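Local atomic coordinates of periplasmic binding protein component of an ABC type zinc uptake transporter (Synechocystis sp., PDB entry 2OV3), a protein that probably captures zinc ions in the periplasm and hands them to an ABC-type transporter for uptake into the cell. Residues S27-G32 with H37-K42. Residues are numbered along the deposited sequence; the frame is centred on the assembly and turned at random.
Sequences SVLVPG and HTYEPK. With ZN (zinc ion), chain B.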
loop_
_atom_site.group_PDB
_atom_site.type_symbol
_atom_site.label_atom_id
_atom_site.label_comp_id
_atom_site.label_asym_id
_atom_site.label_seq_id
_atom_site.Cartn_x
_atom_site.Cartn_y
_atom_site.Cartn_z
ATOM N N SER A 27 -15.492 -0.515 -7.643
ATOM C CA SER A 27 -14.792 -0.394 -8.913
ATOM C C SER A 27 -13.393 0.143 -8.567
ATOM O O SER A 27 -13.240 1.000 -7.685
ATOM C CB SER A 27 -15.522 0.555 -9.859
ATOM O OG SER A 27 -16.705 -0.040 -10.373
ATOM N N VAL A 28 -12.377 -0.388 -9.247
ATOM C CA VAL A 28 -10.987 0.009 -9.025
ATOM C C VAL A 28 -10.504 0.802 -10.227
ATOM O O VAL A 28 -10.677 0.384 -11.364
ATOM C CB VAL A 28 -10.064 -1.227 -8.841
ATOM C CG1 VAL A 28 -8.632 -0.790 -8.528
ATOM C CG2 VAL A 28 -10.582 -2.095 -7.712
ATOM N N LEU A 29 -9.902 1.954 -9.958
ATOM C CA LEU A 29 -9.394 2.811 -11.006
ATOM C C LEU A 29 -8.039 2.317 -11.511
ATOM O O LEU A 29 -7.821 2.246 -12.714
ATOM C CB LEU A 29 -9.263 4.241 -10.488
ATOM C CG LEU A 29 -8.716 5.235 -11.522
ATOM C CD1 LEU A 29 -9.765 5.445 -12.611
ATOM C CD2 LEU A 29 -8.350 6.570 -10.875
ATOM N N VAL A 30 -7.126 1.964 -10.607
ATOM C CA VAL A 30 -5.813 1.498 -11.041
ATOM C C VAL A 30 -5.623 -0.025 -10.940
ATOM O O VAL A 30 -5.713 -0.618 -9.858
ATOM C CB VAL A 30 -4.663 2.194 -10.249
ATOM C CG1 VAL A 30 -3.306 1.853 -10.873
ATOM C CG2 VAL A 30 -4.863 3.712 -10.244
ATOM N N PRO A 31 -5.355 -0.677 -12.082
ATOM C CA PRO A 31 -5.142 -2.125 -12.128
ATOM C C PRO A 31 -3.910 -2.466 -11.283
ATOM O O PRO A 31 -2.995 -1.652 -11.149
ATOM C CB PRO A 31 -4.906 -2.401 -13.620
ATOM C CG PRO A 31 -5.590 -1.258 -14.326
ATOM C CD PRO A 31 -5.257 -0.084 -13.429
ATOM N N GLY A 32 -3.892 -3.674 -10.729
ATOM C CA GLY A 32 -2.781 -4.100 -9.897
ATOM C C GLY A 32 -1.416 -4.177 -10.557
ATOM O O GLY A 32 -0.392 -4.001 -9.893
ATOM N N HIS A 37 1.573 5.801 -9.658
ATOM C CA HIS A 37 2.208 7.100 -9.608
ATOM C C HIS A 37 2.247 7.801 -10.970
ATOM O O HIS A 37 2.350 9.026 -11.046
ATOM C CB HIS A 37 3.590 6.955 -8.976
ATOM C CG HIS A 37 3.532 6.570 -7.523
ATOM N ND1 HIS A 37 2.999 7.396 -6.555
ATOM C CD2 HIS A 37 3.918 5.444 -6.878
ATOM C CE1 HIS A 37 3.062 6.798 -5.378
ATOM N NE2 HIS A 37 3.616 5.613 -5.545
ATOM N N THR A 38 2.124 7.020 -12.041
ATOM C CA THR A 38 2.135 7.549 -13.401
ATOM C C THR A 38 0.921 7.011 -14.163
ATOM O O THR A 38 0.961 6.870 -15.387
ATOM C CB THR A 38 3.394 7.110 -14.149
ATOM O OG1 THR A 38 3.329 5.702 -14.386
ATOM C CG2 THR A 38 4.639 7.416 -13.329
ATOM N N TYR A 39 -0.146 6.684 -13.434
ATOM C CA TYR A 39 -1.357 6.150 -14.053
ATOM C C TYR A 39 -2.283 7.262 -14.532
ATOM O O TYR A 39 -2.401 8.307 -13.894
ATOM C CB TYR A 39 -2.137 5.257 -13.077
ATOM C CG TYR A 39 -3.339 4.592 -13.731
ATOM C CD1 TYR A 39 -3.179 3.492 -14.577
ATOM C CD2 TYR A 39 -4.625 5.109 -13.570
ATOM C CE1 TYR A 39 -4.266 2.928 -15.254
ATOM C CE2 TYR A 39 -5.715 4.554 -14.243
ATOM C CZ TYR A 39 -5.525 3.464 -15.087
ATOM O OH TYR A 39 -6.593 2.929 -15.770
ATOM N N GLU A 40 -2.941 7.027 -15.662
ATOM C CA GLU A 40 -3.872 7.997 -16.219
ATOM C C GLU A 40 -5.210 7.298 -16.417
ATOM O O GLU A 40 -5.298 6.305 -17.144
ATOM C CB GLU A 40 -3.361 8.532 -17.560
ATOM C CG GLU A 40 -4.156 9.723 -18.099
ATOM C CD GLU A 40 -3.881 11.020 -17.343
ATOM O OE1 GLU A 40 -4.688 11.977 -17.473
ATOM O OE2 GLU A 40 -2.853 11.084 -16.627
ATOM N N PRO A 41 -6.268 7.792 -15.755
ATOM C CA PRO A 41 -7.564 7.139 -15.928
ATOM C C PRO A 41 -8.038 7.238 -17.368
ATOM O O PRO A 41 -7.836 8.260 -18.025
ATOM C CB PRO A 41 -8.460 7.879 -14.936
ATOM C CG PRO A 41 -7.823 9.221 -14.809
ATOM C CD PRO A 41 -6.353 8.901 -14.792
ATOM N N LYS A 42 -8.656 6.160 -17.843
ATOM C CA LYS A 42 -9.156 6.077 -19.207
ATOM C C LYS A 42 -10.539 6.704 -19.288
ATOM O O LYS A 42 -11.285 6.703 -18.307
ATOM C CB LYS A 42 -9.240 4.608 -19.655
ATOM C CG LYS A 42 -8.048 3.741 -19.254
ATOM C CD LYS A 42 -6.703 4.358 -19.634
ATOM C CE LYS A 42 -5.594 3.628 -18.904
ATOM N NZ LYS A 42 -4.328 4.389 -18.882
HETATM ZN ZN ZN B . 4.082 3.626 -4.570
HETATM O O HOH W 1 3.079 1.695 -5.143
#
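The aromatic ring of Tyr39 overlaps Val30, whose CG1 lies over one face while CG2 comes within 3.6 Å of Tyr39 CD2. With its CG anti to the backbone N (chi1 -175°), Tyr39 sends the ring back along the 27-32 segment, and the valine and tyrosine side chains run antiparallel, alongside one another. Farther out, the side chain of Pro31 runs roughly perpendicular to that of the tyrosine, its CD 3.7 Å from Tyr39 CE1. Leu29 meets the ring more loosely, its CG 4.1 Å from Tyr39 CE2, and packs more closely on Pro41, where Leu29 CD1 lies 3.6 Å from Pro41 CB. The contact joins the two ends of the loop running from edge strand 24-28 to helix 43-48, in one of the two lobes of this family 9 solute-binding protein, each built on a four-stranded parallel sheet of order 2-1-3-4; Trp66 also touches Leu29, Val30 and Pro41. Tyr39 OH is 3.4 Å from Leu29 O, but the hydroxyl is hydrogen-bonded to Gln45 OE1, and Gln45 NE2 in turn bonds Leu29 O, so one amide links both segments. Replacing Tyr39 by an alanine would probably open a gap beside Val30 and Pro31 and deprive Gln45 of its hydroxyl partner. Two residues before Tyr39 in the chain, His37 NE2 binds the zinc ion at 2.3 Å, together with His101, His165 and a water 2.2 Å from the metal.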